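Local coordinates for FAA hydrolase family protein (Pseudomonas aeruginosa, PDB 6J5Y) that probably hydrolyses fumarylpyruvate, cleaving the carbon-carbon bond of the beta-diketone to fumarate and pyruvate with the help of a bound divalent metal ion such as manganese, at residues H80-L85 with T201-G206; A34-E39 with E205-V210; V26-R31 with F50-P55; M114-L119 with K134-S139. All coordinates share one frame; numbering follows the deposited sequence.

Contact 1 (H80-L85 with T201-G206). With MN (manganese (II) ion), chain C; PYR (pyruvic acid), chain B.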
loop_
_atom_site.group_PDB
_atom_site.type_symbol
_atom_site.label_atom_id
_atom_site.label_comp_id
_atom_site.label_asym_id
_atom_site.label_seq_id
_atom_site.Cartn_x
_atom_site.Cartn_y
_atom_site.Cartn_z
ATOM N N HIS A 80 -4.343 10.756 -7.174
ATOM C CA HIS A 80 -5.106 10.285 -5.993
ATOM C C HIS A 80 -4.209 9.713 -4.897
ATOM O O HIS A 80 -3.275 8.932 -5.183
ATOM C CB HIS A 80 -6.177 9.268 -6.372
ATOM C CG HIS A 80 -7.401 9.902 -6.938
ATOM N ND1 HIS A 80 -8.670 9.419 -6.666
ATOM C CD2 HIS A 80 -7.561 10.989 -7.719
ATOM C CE1 HIS A 80 -9.571 10.167 -7.296
ATOM N NE2 HIS A 80 -8.917 11.147 -7.931
ATOM N N TYR A 81 -4.526 10.097 -3.662
ATOM C CA TYR A 81 -4.058 9.424 -2.428
ATOM C C TYR A 81 -4.944 8.197 -2.218
ATOM O O TYR A 81 -6.104 8.217 -2.693
ATOM C CB TYR A 81 -4.148 10.349 -1.215
ATOM C CG TYR A 81 -5.540 10.861 -0.958
ATOM C CD1 TYR A 81 -6.478 10.084 -0.296
ATOM C CD2 TYR A 81 -5.940 12.093 -1.438
ATOM C CE1 TYR A 81 -7.774 10.528 -0.104
ATOM C CE2 TYR A 81 -7.224 12.568 -1.211
ATOM C CZ TYR A 81 -8.146 11.784 -0.544
ATOM O OH TYR A 81 -9.421 12.235 -0.342
ATOM N N GLU A 82 -4.385 7.167 -1.579
ATOM C CA GLU A 82 -5.123 5.987 -1.052
ATOM C C GLU A 82 -4.388 5.456 0.182
ATOM O O GLU A 82 -3.297 4.860 -0.033
ATOM C CB GLU A 82 -5.137 4.854 -2.083
ATOM C CG GLU A 82 -5.842 5.146 -3.397
ATOM C CD GLU A 82 -6.029 3.921 -4.285
ATOM O OE1 GLU A 82 -5.546 2.854 -3.920
ATOM O OE2 GLU A 82 -6.623 4.047 -5.362
ATOM N N ILE A 83 -4.922 5.620 1.409
ATOM C CA ILE A 83 -4.247 5.096 2.638
ATOM C C ILE A 83 -4.473 3.582 2.700
ATOM O O ILE A 83 -5.580 3.131 2.325
ATOM C CB ILE A 83 -4.713 5.833 3.911
ATOM C CG1 ILE A 83 -3.730 5.647 5.062
ATOM C CG2 ILE A 83 -6.118 5.438 4.314
ATOM C CD1 ILE A 83 -2.350 6.199 4.784
ATOM N N GLU A 84 -3.466 2.807 3.125
ATOM C CA GLU A 84 -3.565 1.323 3.118
ATOM C C GLU A 84 -2.704 0.744 4.249
ATOM O O GLU A 84 -1.586 1.279 4.486
ATOM C CB GLU A 84 -3.128 0.746 1.762
ATOM C CG GLU A 84 -3.749 1.421 0.555
ATOM C CD GLU A 84 -3.909 0.570 -0.701
ATOM O OE1 GLU A 84 -3.503 -0.637 -0.695
ATOM O OE2 GLU A 84 -4.463 1.109 -1.684
ATOM N N LEU A 85 -3.219 -0.298 4.907
ATOM C CA LEU A 85 -2.402 -1.223 5.731
ATOM C C LEU A 85 -1.490 -2.038 4.809
ATOM O O LEU A 85 -1.992 -2.668 3.852
ATOM C CB LEU A 85 -3.297 -2.133 6.571
ATOM C CG LEU A 85 -2.581 -3.229 7.365
ATOM C CD1 LEU A 85 -1.810 -2.654 8.532
ATOM C CD2 LEU A 85 -3.577 -4.266 7.846
ATOM N N THR A 201 -2.978 -3.727 1.184
ATOM C CA THR A 201 -4.224 -4.507 1.349
ATOM C C THR A 201 -5.448 -3.773 0.792
ATOM O O THR A 201 -6.558 -4.348 0.904
ATOM C CB THR A 201 -4.413 -4.849 2.822
ATOM O OG1 THR A 201 -4.410 -3.642 3.587
ATOM C CG2 THR A 201 -3.320 -5.785 3.297
ATOM N N GLY A 202 -5.286 -2.571 0.245
ATOM C CA GLY A 202 -6.387 -1.815 -0.390
ATOM C C GLY A 202 -6.799 -0.609 0.434
ATOM O O GLY A 202 -6.379 -0.489 1.615
ATOM N N THR A 203 -7.639 0.246 -0.134
ATOM C CA THR A 203 -7.983 1.551 0.474
ATOM C C THR A 203 -9.481 1.649 0.767
ATOM O O THR A 203 -10.324 1.215 -0.021
ATOM C CB THR A 203 -7.466 2.693 -0.400
ATOM O OG1 THR A 203 -7.410 3.851 0.434
ATOM C CG2 THR A 203 -8.297 2.913 -1.653
ATOM N N PRO A 204 -9.839 2.222 1.938
ATOM C CA PRO A 204 -11.237 2.450 2.283
ATOM C C PRO A 204 -11.787 3.584 1.411
ATOM O O PRO A 204 -11.078 4.089 0.555
ATOM C CB PRO A 204 -11.214 2.765 3.789
ATOM C CG PRO A 204 -9.800 3.247 4.080
ATOM C CD PRO A 204 -8.914 2.714 2.974
ATOM N N GLU A 205 -13.066 3.902 1.588
ATOM C CA GLU A 205 -13.778 4.943 0.807
ATOM C C GLU A 205 -13.147 6.309 1.126
ATOM O O GLU A 205 -12.486 6.415 2.141
ATOM C CB GLU A 205 -15.282 4.890 1.122
ATOM C CG GLU A 205 -15.664 5.357 2.521
ATOM C CD GLU A 205 -15.460 4.380 3.674
ATOM O OE1 GLU A 205 -14.838 3.311 3.454
ATOM O OE2 GLU A 205 -15.931 4.682 4.801
ATOM N N GLY A 206 -13.364 7.317 0.285
ATOM C CA GLY A 206 -12.938 8.700 0.545
ATOM C C GLY A 206 -11.682 9.084 -0.210
ATOM O O GLY A 206 -11.113 10.124 0.119
HETATM MN MN MN C . -4.913 0.810 -3.568
HETATM C C PYR B . -7.680 -0.003 -4.226
HETATM O O PYR B . -6.925 0.159 -3.245
HETATM O OXT PYR B . -8.894 -0.282 -4.092
HETATM C CA PYR B . -7.123 0.072 -5.409
HETATM O O3 PYR B . -5.899 0.245 -5.458
HETATM C CB PYR B . -7.846 -0.068 -6.717
HETATM O O HOH W 1 -4.149 -1.205 -3.362
HETATM O O HOH W 2 -5.792 -1.529 4.036
#
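Glu-84 and Gly-202 meet beside the manganese ion at the active site of the FAH fold, where strand 79-89 carries two metal-binding carboxylates and the loop after strand 198-200 runs past them. From Glu-84, CB and CG both lie against Gly-202 O, CG at 3.4 Å. The chain is extended beyond CG (chi2 -152°), which carries CD over the Gly-202 backbone and splits the work of the two oxygens. OE2 binds manganese at 2.0 Å. OE1 takes the N-H of Gly-202 at 2.8 Å, but from well above the carboxylate plane, 63° out of it, and also receives a hydrogen from the metal-bound water, so the rotation of the group is fixed from several sides. Glu-82 OE1 is a second metal ligand, while its OE2 forms a salt bridge with Arg-117; Asp-113 and two pyruvate oxygens, O and O3, complete the site with the water. Thr-203 crosses Glu-82 at about a right angle. Its OG1, held anti to the backbone N, donates to Ile-83 O at 2.7 Å, and its backbone N gives pyruvate O a weak bond. At one end of the contact Leu-85 O accepts from both N and OG1 of Thr-201. At the other, Tyr-81 OH donates to Gly-206 O at 2.7 Å, in the carbonyl plane.

Contact 2 (A34-E39 with E205-V210)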
loop_
_atom_site.group_PDB
_atom_site.type_symbol
_atom_site.label_atom_id
_atom_site.label_comp_id
_atom_site.label_asym_id
_atom_site.label_seq_id
_atom_site.Cartn_x
_atom_site.Cartn_y
_atom_site.Cartn_z
ATOM N N ALA A 34 -15.707 -2.639 0.924
ATOM C CA ALA A 34 -17.020 -2.618 0.233
ATOM C C ALA A 34 -17.400 -1.168 -0.077
ATOM O O ALA A 34 -17.770 -0.890 -1.226
ATOM C CB ALA A 34 -18.072 -3.311 1.081
ATOM N N ALA A 35 -17.245 -0.259 0.893
ATOM C CA ALA A 35 -17.637 1.168 0.756
ATOM C C ALA A 35 -16.837 1.800 -0.387
ATOM O O ALA A 35 -17.436 2.531 -1.190
ATOM C CB ALA A 35 -17.465 1.903 2.066
ATOM N N HIS A 36 -15.534 1.517 -0.493
ATOM C CA HIS A 36 -14.677 2.021 -1.605
ATOM C C HIS A 36 -15.111 1.437 -2.957
ATOM O O HIS A 36 -15.207 2.214 -3.930
ATOM C CB HIS A 36 -13.195 1.717 -1.357
ATOM C CG HIS A 36 -12.317 2.243 -2.440
ATOM N ND1 HIS A 36 -12.337 3.567 -2.823
ATOM C CD2 HIS A 36 -11.419 1.629 -3.238
ATOM C CE1 HIS A 36 -11.475 3.742 -3.810
ATOM N NE2 HIS A 36 -10.896 2.572 -4.073
ATOM N N ALA A 37 -15.327 0.118 -3.043
ATOM C CA ALA A 37 -15.841 -0.553 -4.266
ATOM C C ALA A 37 -17.094 0.175 -4.772
ATOM O O ALA A 37 -17.137 0.509 -5.985
ATOM C CB ALA A 37 -16.123 -2.022 -3.999
ATOM N N ARG A 38 -18.059 0.426 -3.879
ATOM C CA ARG A 38 -19.356 1.093 -4.192
ATOM C C ARG A 38 -19.102 2.517 -4.707
ATOM O O ARG A 38 -19.714 2.881 -5.742
ATOM C CB ARG A 38 -20.290 1.118 -2.977
ATOM C CG ARG A 38 -21.048 -0.181 -2.734
ATOM C CD ARG A 38 -22.204 -0.013 -1.749
ATOM N NE ARG A 38 -22.002 1.114 -0.836
ATOM C CZ ARG A 38 -21.511 1.048 0.404
ATOM N NH1 ARG A 38 -21.168 -0.108 0.950
ATOM N NH2 ARG A 38 -21.364 2.161 1.101
ATOM N N GLU A 39 -18.225 3.297 -4.059
ATOM C CA GLU A 39 -17.966 4.709 -4.474
ATOM C C GLU A 39 -17.313 4.731 -5.869
ATOM O O GLU A 39 -17.480 5.728 -6.589
ATOM C CB GLU A 39 -17.174 5.473 -3.403
ATOM C CG GLU A 39 -15.671 5.306 -3.462
ATOM C CD GLU A 39 -14.851 6.209 -2.548
ATOM O OE1 GLU A 39 -15.350 7.285 -2.153
ATOM O OE2 GLU A 39 -13.701 5.848 -2.249
ATOM N N GLU A 205 -13.066 3.902 1.588
ATOM C CA GLU A 205 -13.778 4.943 0.807
ATOM C C GLU A 205 -13.147 6.309 1.126
ATOM O O GLU A 205 -12.486 6.415 2.141
ATOM C CB GLU A 205 -15.282 4.890 1.122
ATOM C CG GLU A 205 -15.664 5.357 2.521
ATOM C CD GLU A 205 -15.460 4.380 3.674
ATOM O OE1 GLU A 205 -14.838 3.311 3.454
ATOM O OE2 GLU A 205 -15.931 4.682 4.801
ATOM N N GLY A 206 -13.364 7.317 0.285
ATOM C CA GLY A 206 -12.938 8.700 0.545
ATOM C C GLY A 206 -11.682 9.084 -0.210
ATOM O O GLY A 206 -11.113 10.124 0.119
ATOM N N VAL A 207 -11.248 8.263 -1.164
ATOM C CA VAL A 207 -10.103 8.586 -2.066
ATOM C C VAL A 207 -10.443 9.853 -2.854
ATOM O O VAL A 207 -11.618 10.091 -3.147
ATOM C CB VAL A 207 -9.763 7.442 -3.036
ATOM C CG1 VAL A 207 -9.502 6.130 -2.315
ATOM C CG2 VAL A 207 -10.844 7.275 -4.094
ATOM N N GLY A 208 -9.416 10.589 -3.258
ATOM C CA GLY A 208 -9.574 11.884 -3.926
ATOM C C GLY A 208 -8.266 12.376 -4.490
ATOM O O GLY A 208 -7.160 11.804 -4.137
ATOM N N ALA A 209 -8.393 13.403 -5.327
ATOM C CA ALA A 209 -7.288 14.142 -5.943
ATOM C C ALA A 209 -6.554 14.930 -4.859
ATOM O O ALA A 209 -7.100 15.260 -3.792
ATOM C CB ALA A 209 -7.775 15.035 -7.063
ATOM N N VAL A 210 -5.302 15.178 -5.132
ATOM C CA VAL A 210 -4.437 15.995 -4.259
ATOM C C VAL A 210 -3.705 16.917 -5.237
ATOM O O VAL A 210 -3.494 16.472 -6.386
ATOM C CB VAL A 210 -3.593 15.018 -3.417
ATOM C CG1 VAL A 210 -2.310 14.581 -4.088
ATOM C CG2 VAL A 210 -3.343 15.529 -2.021
#
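Glu-205, Glu-39 and His-36 bury the most surface where the short helix 34-39 rests on the loop leading into strand 208-209. Glu-205 lies along the helix by its aliphatic part: CB packs on the backbone at Ala-35 and His-36, and the chain, bent at chi2 (-79°), brings its carboxylate up to the methyl of Ala-35, with OE1 3.3 Å from Ala-35 CB. Glu-39 reaches back with an extended chain and receives the Gly-206 N-H on both oxygens, at 3.1 Å for OE1 and 2.9 Å for OE2, each met on the syn side and about 25° out of the carboxylate plane. The anti lone pair of OE2 takes His-36 ND1 at 2.7 Å, within 3° of the imidazole plane. This second bond sets the turn of the ring. Both methyls of Val-207 press on the ring at CE1, CG1 at 3.4 Å. His-36 belongs to the pyruvate pocket, so Glu-39 acts as its second-shell partner. In the chain the helix lies between strands 26-30 and 50-54, while Val-207 turns toward His-80 and Glu-82 of strand 79-89, with which strand 208-209 pairs antiparallel.

Contact 3 (V26-R31 with F50-P55). With PYR (pyruvic acid), chain B.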
loop_
_atom_site.group_PDB
_atom_site.type_symbol
_atom_site.label_atom_id
_atom_site.label_comp_id
_atom_site.label_asym_id
_atom_site.label_seq_id
_atom_site.Cartn_x
_atom_site.Cartn_y
_atom_site.Cartn_z
ATOM N N VAL A 26 6.097 -5.930 -4.747
ATOM C CA VAL A 26 5.057 -5.101 -4.093
ATOM C C VAL A 26 3.712 -5.471 -4.700
ATOM O O VAL A 26 3.511 -5.246 -5.863
ATOM C CB VAL A 26 5.363 -3.600 -4.131
ATOM C CG1 VAL A 26 4.296 -2.815 -3.408
ATOM C CG2 VAL A 26 6.728 -3.328 -3.537
ATOM N N TYR A 27 2.905 -6.117 -3.883
ATOM C CA TYR A 27 1.573 -6.599 -4.298
ATOM C C TYR A 27 0.590 -5.609 -3.723
ATOM O O TYR A 27 0.842 -5.119 -2.608
ATOM C CB TYR A 27 1.306 -8.008 -3.781
ATOM C CG TYR A 27 2.164 -9.087 -4.390
ATOM C CD1 TYR A 27 1.957 -9.509 -5.693
ATOM C CD2 TYR A 27 3.213 -9.645 -3.686
ATOM C CE1 TYR A 27 2.724 -10.513 -6.261
ATOM C CE2 TYR A 27 3.975 -10.663 -4.232
ATOM C CZ TYR A 27 3.750 -11.084 -5.531
ATOM O OH TYR A 27 4.525 -12.078 -6.056
ATOM N N CYS A 28 -0.489 -5.364 -4.453
ATOM C CA CYS A 28 -1.543 -4.420 -4.050
ATOM C C CYS A 28 -2.873 -5.127 -4.266
ATOM O O CYS A 28 -3.007 -5.874 -5.285
ATOM C CB CYS A 28 -1.476 -3.115 -4.837
ATOM S SG CYS A 28 0.104 -2.237 -4.720
ATOM N N VAL A 29 -3.792 -4.954 -3.321
ATOM C CA VAL A 29 -5.177 -5.484 -3.457
ATOM C C VAL A 29 -6.084 -4.321 -3.855
ATOM O O VAL A 29 -6.063 -3.265 -3.159
ATOM C CB VAL A 29 -5.683 -6.191 -2.186
ATOM C CG1 VAL A 29 -6.999 -6.900 -2.478
ATOM C CG2 VAL A 29 -4.675 -7.177 -1.617
ATOM N N GLY A 30 -6.835 -4.496 -4.939
ATOM C CA GLY A 30 -7.810 -3.502 -5.410
ATOM C C GLY A 30 -9.222 -3.856 -4.978
ATOM O O GLY A 30 -9.572 -5.075 -4.951
ATOM N N ARG A 31 -9.986 -2.831 -4.613
ATOM C CA ARG A 31 -11.421 -2.911 -4.218
ATOM C C ARG A 31 -11.568 -3.867 -3.033
ATOM O O ARG A 31 -12.366 -4.834 -3.133
ATOM C CB ARG A 31 -12.290 -3.339 -5.412
ATOM C CG ARG A 31 -12.431 -2.259 -6.474
ATOM C CD ARG A 31 -13.230 -2.685 -7.699
ATOM N NE ARG A 31 -12.742 -1.957 -8.857
ATOM C CZ ARG A 31 -12.771 -2.391 -10.108
ATOM N NH1 ARG A 31 -13.290 -3.571 -10.393
ATOM N NH2 ARG A 31 -12.277 -1.634 -11.073
ATOM N N PHE A 50 -8.926 -7.938 -6.317
ATOM C CA PHE A 50 -7.980 -8.297 -7.401
ATOM C C PHE A 50 -6.580 -7.789 -7.042
ATOM O O PHE A 50 -6.385 -6.992 -6.087
ATOM C CB PHE A 50 -8.451 -7.731 -8.744
ATOM C CG PHE A 50 -8.595 -6.234 -8.778
ATOM C CD1 PHE A 50 -7.486 -5.422 -8.910
ATOM C CD2 PHE A 50 -9.845 -5.639 -8.670
ATOM C CE1 PHE A 50 -7.609 -4.043 -8.947
ATOM C CE2 PHE A 50 -9.974 -4.260 -8.676
ATOM C CZ PHE A 50 -8.851 -3.466 -8.833
ATOM N N PHE A 51 -5.606 -8.234 -7.811
ATOM C CA PHE A 51 -4.175 -8.032 -7.490
ATOM C C PHE A 51 -3.507 -7.253 -8.604
ATOM O O PHE A 51 -3.754 -7.552 -9.774
ATOM C CB PHE A 51 -3.476 -9.378 -7.293
ATOM C CG PHE A 51 -4.056 -10.227 -6.196
ATOM C CD1 PHE A 51 -4.285 -9.699 -4.937
ATOM C CD2 PHE A 51 -4.377 -11.562 -6.426
ATOM C CE1 PHE A 51 -4.824 -10.483 -3.926
ATOM C CE2 PHE A 51 -4.904 -12.340 -5.407
ATOM C CZ PHE A 51 -5.116 -11.809 -4.166
ATOM N N PHE A 52 -2.633 -6.317 -8.224
ATOM C CA PHE A 52 -1.674 -5.665 -9.135
ATOM C C PHE A 52 -0.377 -5.449 -8.363
ATOM O O PHE A 52 -0.305 -5.872 -7.181
ATOM C CB PHE A 52 -2.250 -4.377 -9.711
ATOM C CG PHE A 52 -2.587 -3.299 -8.711
ATOM C CD1 PHE A 52 -3.822 -3.291 -8.074
ATOM C CD2 PHE A 52 -1.709 -2.263 -8.469
ATOM C CE1 PHE A 52 -4.174 -2.263 -7.214
ATOM C CE2 PHE A 52 -2.043 -1.253 -7.572
ATOM C CZ PHE A 52 -3.272 -1.270 -6.931
ATOM N N CYS A 53 0.604 -4.873 -9.044
ATOM C CA CYS A 53 1.987 -4.745 -8.543
ATOM C C CYS A 53 2.531 -3.350 -8.835
ATOM O O CYS A 53 1.990 -2.620 -9.703
ATOM C CB CYS A 53 2.910 -5.791 -9.133
ATOM S SG CYS A 53 2.485 -7.488 -8.646
ATOM N N LYS A 54 3.519 -2.997 -8.035
ATOM C CA LYS A 54 4.402 -1.845 -8.236
ATOM C C LYS A 54 5.807 -2.388 -8.116
ATOM O O LYS A 54 6.017 -3.384 -7.431
ATOM C CB LYS A 54 4.188 -0.768 -7.169
ATOM C CG LYS A 54 2.781 -0.193 -7.097
ATOM C CD LYS A 54 2.613 0.704 -5.897
ATOM C CE LYS A 54 1.221 1.270 -5.787
ATOM N NZ LYS A 54 1.169 2.635 -6.350
ATOM N N PRO A 55 6.786 -1.732 -8.755
ATOM C CA PRO A 55 8.187 -2.082 -8.514
ATOM C C PRO A 55 8.601 -1.711 -7.075
ATOM O O PRO A 55 8.115 -0.713 -6.516
ATOM C CB PRO A 55 8.935 -1.298 -9.603
ATOM C CG PRO A 55 8.016 -0.134 -9.932
ATOM C CD PRO A 55 6.608 -0.664 -9.749
HETATM C C PYR B . -7.680 -0.003 -4.226
HETATM O O PYR B . -6.925 0.159 -3.245
HETATM O OXT PYR B . -8.894 -0.282 -4.092
HETATM C CA PYR B . -7.123 0.072 -5.409
HETATM O O3 PYR B . -5.899 0.245 -5.458
HETATM C CB PYR B . -7.846 -0.068 -6.717
HETATM O O HOH W 3 7.122 -5.871 -7.512
#
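The rings of Phe-52 and Phe-50 each lie over the backbone or CB of a cross-strand partner, in the antiparallel pair of strands 26-30 and 50-54 that walls one side of the pyruvate pocket. Cys-28 CB sits over one face of Phe-52, 3.4 Å from the ring centroid, a close CH-pi contact; the edge of the same ring is turned to pyruvate O3, with CZ 3.4 Å away. Phe-50 covers Gly-30 in the same manner, CA standing 3.8 Å from the centroid, and presents CE2 to one face of the Arg-31 guanidinium, the two planes being 78° apart. In both phenylalanines CG stands between the backbone N and carbonyl carbon (chi1 near 60°), which folds the ring back across the neighbouring strand. Gly-30 and Phe-50 bond in both directions, as do Cys-28 and Phe-52. Val-29 and Phe-51 lie side by side on the other sheet face, next to helix 180-190, where Cys-53 SG also meets the Tyr-27 ring obliquely. Lys-54 passes Cys-28 SG with its CE and carries NZ to a salt bridge with Asp-113. Just beyond the paired region, Arg-31 N donates to pyruvate OXT at 2.8 Å, with an N-H...O angle of 164°.

Contact 4 (M114-L119 with K134-S139). With PYR (pyruvic acid), chain B.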
loop_
_atom_site.group_PDB
_atom_site.type_symbol
_atom_site.label_atom_id
_atom_site.label_comp_id
_atom_site.label_asym_id
_atom_site.label_seq_id
_atom_site.Cartn_x
_atom_site.Cartn_y
_atom_site.Cartn_z
ATOM N N MET A 114 -0.330 5.698 -4.193
ATOM C CA MET A 114 -0.511 6.950 -4.970
ATOM C C MET A 114 -0.833 6.541 -6.422
ATOM O O MET A 114 -0.389 5.465 -6.879
ATOM C CB MET A 114 0.711 7.871 -4.871
ATOM C CG MET A 114 1.028 8.290 -3.429
ATOM S SD MET A 114 -0.370 9.129 -2.615
ATOM C CE MET A 114 -0.683 10.471 -3.765
ATOM N N THR A 115 -1.742 7.255 -7.070
ATOM C CA THR A 115 -2.439 6.731 -8.274
ATOM C C THR A 115 -2.593 7.855 -9.303
ATOM O O THR A 115 -3.062 8.904 -8.904
ATOM C CB THR A 115 -3.809 6.149 -7.890
ATOM O OG1 THR A 115 -3.593 5.055 -6.993
ATOM C CG2 THR A 115 -4.600 5.659 -9.080
ATOM N N ARG A 116 -2.179 7.658 -10.567
ATOM C CA ARG A 116 -2.564 8.577 -11.669
ATOM C C ARG A 116 -3.951 8.115 -12.088
ATOM O O ARG A 116 -4.014 7.233 -12.927
ATOM C CB ARG A 116 -1.516 8.581 -12.783
ATOM C CG ARG A 116 -0.150 9.028 -12.274
ATOM C CD ARG A 116 0.863 9.311 -13.346
ATOM N NE ARG A 116 1.413 8.114 -13.957
ATOM C CZ ARG A 116 2.541 8.083 -14.650
ATOM N NH1 ARG A 116 2.959 6.943 -15.169
ATOM N NH2 ARG A 116 3.254 9.190 -14.808
ATOM N N ARG A 117 -4.994 8.596 -11.414
ATOM C CA ARG A 117 -6.385 8.042 -11.540
ATOM C C ARG A 117 -6.903 8.146 -12.991
ATOM O O ARG A 117 -7.561 7.170 -13.455
ATOM C CB ARG A 117 -7.319 8.740 -10.547
ATOM C CG ARG A 117 -8.754 8.231 -10.554
ATOM C CD ARG A 117 -8.910 6.855 -9.937
ATOM N NE ARG A 117 -8.599 6.936 -8.519
ATOM C CZ ARG A 117 -8.237 5.926 -7.728
ATOM N NH1 ARG A 117 -8.086 4.692 -8.195
ATOM N NH2 ARG A 117 -7.993 6.168 -6.455
ATOM N N ASP A 118 -6.669 9.266 -13.674
ATOM C CA ASP A 118 -7.052 9.477 -15.106
ATOM C C ASP A 118 -6.484 8.335 -15.959
ATOM O O ASP A 118 -7.293 7.662 -16.676
ATOM C CB ASP A 118 -6.685 10.870 -15.645
ATOM C CG ASP A 118 -5.281 11.384 -15.327
ATOM O OD1 ASP A 118 -4.456 10.611 -14.799
ATOM O OD2 ASP A 118 -5.026 12.576 -15.593
ATOM N N LEU A 119 -5.185 8.058 -15.830
ATOM C CA LEU A 119 -4.510 6.947 -16.564
ATOM C C LEU A 119 -5.101 5.593 -16.150
ATOM O O LEU A 119 -5.415 4.783 -17.051
ATOM C CB LEU A 119 -2.996 6.990 -16.321
ATOM C CG LEU A 119 -2.267 8.240 -16.815
ATOM C CD1 LEU A 119 -0.755 8.053 -16.716
ATOM C CD2 LEU A 119 -2.672 8.602 -18.246
ATOM N N LYS A 134 -0.660 2.901 -11.926
ATOM C CA LYS A 134 -0.385 2.316 -10.581
ATOM C C LYS A 134 1.100 2.050 -10.339
ATOM O O LYS A 134 1.508 2.016 -9.157
ATOM C CB LYS A 134 -1.164 1.008 -10.402
ATOM C CG LYS A 134 -2.656 1.181 -10.179
ATOM C CD LYS A 134 -2.913 1.910 -8.893
ATOM C CE LYS A 134 -4.329 1.816 -8.381
ATOM N NZ LYS A 134 -4.390 2.331 -6.999
ATOM N N ALA A 135 1.908 1.848 -11.371
ATOM C CA ALA A 135 3.244 1.260 -11.165
ATOM C C ALA A 135 4.318 2.291 -11.497
ATOM O O ALA A 135 5.367 1.905 -12.008
ATOM C CB ALA A 135 3.362 -0.006 -11.983
ATOM N N PHE A 136 4.071 3.561 -11.171
ATOM C CA PHE A 136 4.890 4.715 -11.626
ATOM C C PHE A 136 5.848 5.128 -10.505
ATOM O O PHE A 136 5.859 4.511 -9.420
ATOM C CB PHE A 136 3.990 5.854 -12.113
ATOM C CG PHE A 136 3.085 6.430 -11.059
ATOM C CD1 PHE A 136 1.878 5.808 -10.738
ATOM C CD2 PHE A 136 3.449 7.572 -10.363
ATOM C CE1 PHE A 136 1.047 6.343 -9.760
ATOM C CE2 PHE A 136 2.622 8.098 -9.379
ATOM C CZ PHE A 136 1.418 7.492 -9.086
ATOM N N ASP A 137 6.686 6.117 -10.820
ATOM C CA ASP A 137 7.832 6.570 -9.992
ATOM C C ASP A 137 7.301 7.090 -8.645
ATOM O O ASP A 137 6.317 7.862 -8.646
ATOM C CB ASP A 137 8.661 7.593 -10.778
ATOM C CG ASP A 137 9.363 7.011 -11.987
ATOM O OD1 ASP A 137 9.511 5.754 -12.062
ATOM O OD2 ASP A 137 9.783 7.804 -12.843
ATOM N N ARG A 138 7.871 6.581 -7.549
ATOM C CA ARG A 138 7.640 7.036 -6.154
ATOM C C ARG A 138 6.140 6.962 -5.863
ATOM O O ARG A 138 5.612 7.863 -5.200
ATOM C CB ARG A 138 8.224 8.439 -5.992
ATOM C CG ARG A 138 9.733 8.488 -6.185
ATOM C CD ARG A 138 10.308 9.840 -5.813
ATOM N NE ARG A 138 11.734 9.690 -5.585
ATOM C CZ ARG A 138 12.379 9.963 -4.447
ATOM N NH1 ARG A 138 13.689 9.774 -4.384
ATOM N NH2 ARG A 138 11.738 10.447 -3.394
ATOM N N SER A 139 5.499 5.882 -6.291
ATOM C CA SER A 139 4.028 5.697 -6.220
ATOM C C SER A 139 3.631 4.998 -4.923
ATOM O O SER A 139 2.406 4.826 -4.727
ATOM C CB SER A 139 3.504 4.946 -7.416
ATOM O OG SER A 139 4.014 3.630 -7.483
HETATM C C PYR B . -7.680 -0.003 -4.226
HETATM O O PYR B . -6.925 0.159 -3.245
HETATM O OXT PYR B . -8.894 -0.282 -4.092
HETATM C CA PYR B . -7.123 0.072 -5.409
HETATM O O3 PYR B . -5.899 0.245 -5.458
HETATM C CB PYR B . -7.846 -0.068 -6.717
#
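With chi1 at 62°, Phe-136 swings its ring back across its own backbone, while Arg-116 bends at chi3 (-75°) so that its chain and guanidinium slide past the ring in the opposite direction. Arg-116 CG stands over the ring centre, 3.9 Å from the centroid, and the guanidinium, tilted 23° from the ring plane, lays a face on Phe-136 CB. Ser-139 CB covers the opposite ring face, and Thr-115 N lies at the edge. The guanidinium is held in turn by the carbonyls of Ile-132 and Ser-74. Ser-139 closes a type II turn begun at Phe-136, and this turn links helix 131-134 to strand 140-147, the antiparallel neighbour of strand 105-116; Met-114 N donates to Ser-139 O at 2.9 Å. On the pocket side, Lys-134 NZ donates to Thr-115 OG1 at 2.8 Å and to pyruvate O3 at 3.0 Å, and also bonds Asp-113, a manganese ligand.

Contacts 1 and 4 are buried, contact 3 is partly so, and contact 2 lies at the surface. All four reach one mixed sheet: strand 79-89 of contact 1 lies between strand 105-116 of contact 4 and strand 208-209 of contact 2. Contacts 1 and 2 share Glu-205 and Gly-206, so one loop serves the metal site and the histidine side of the pocket. Around pyruvate the chemistry divides: carboxylates and manganese in contact 1, the edge of Phe-52 and a backbone N-H in contact 3, a lysine ammonium in contact 4. Lys-54 NZ of contact 3 bonds Lys-134 O and Ser-139 O, joining it to contact 4.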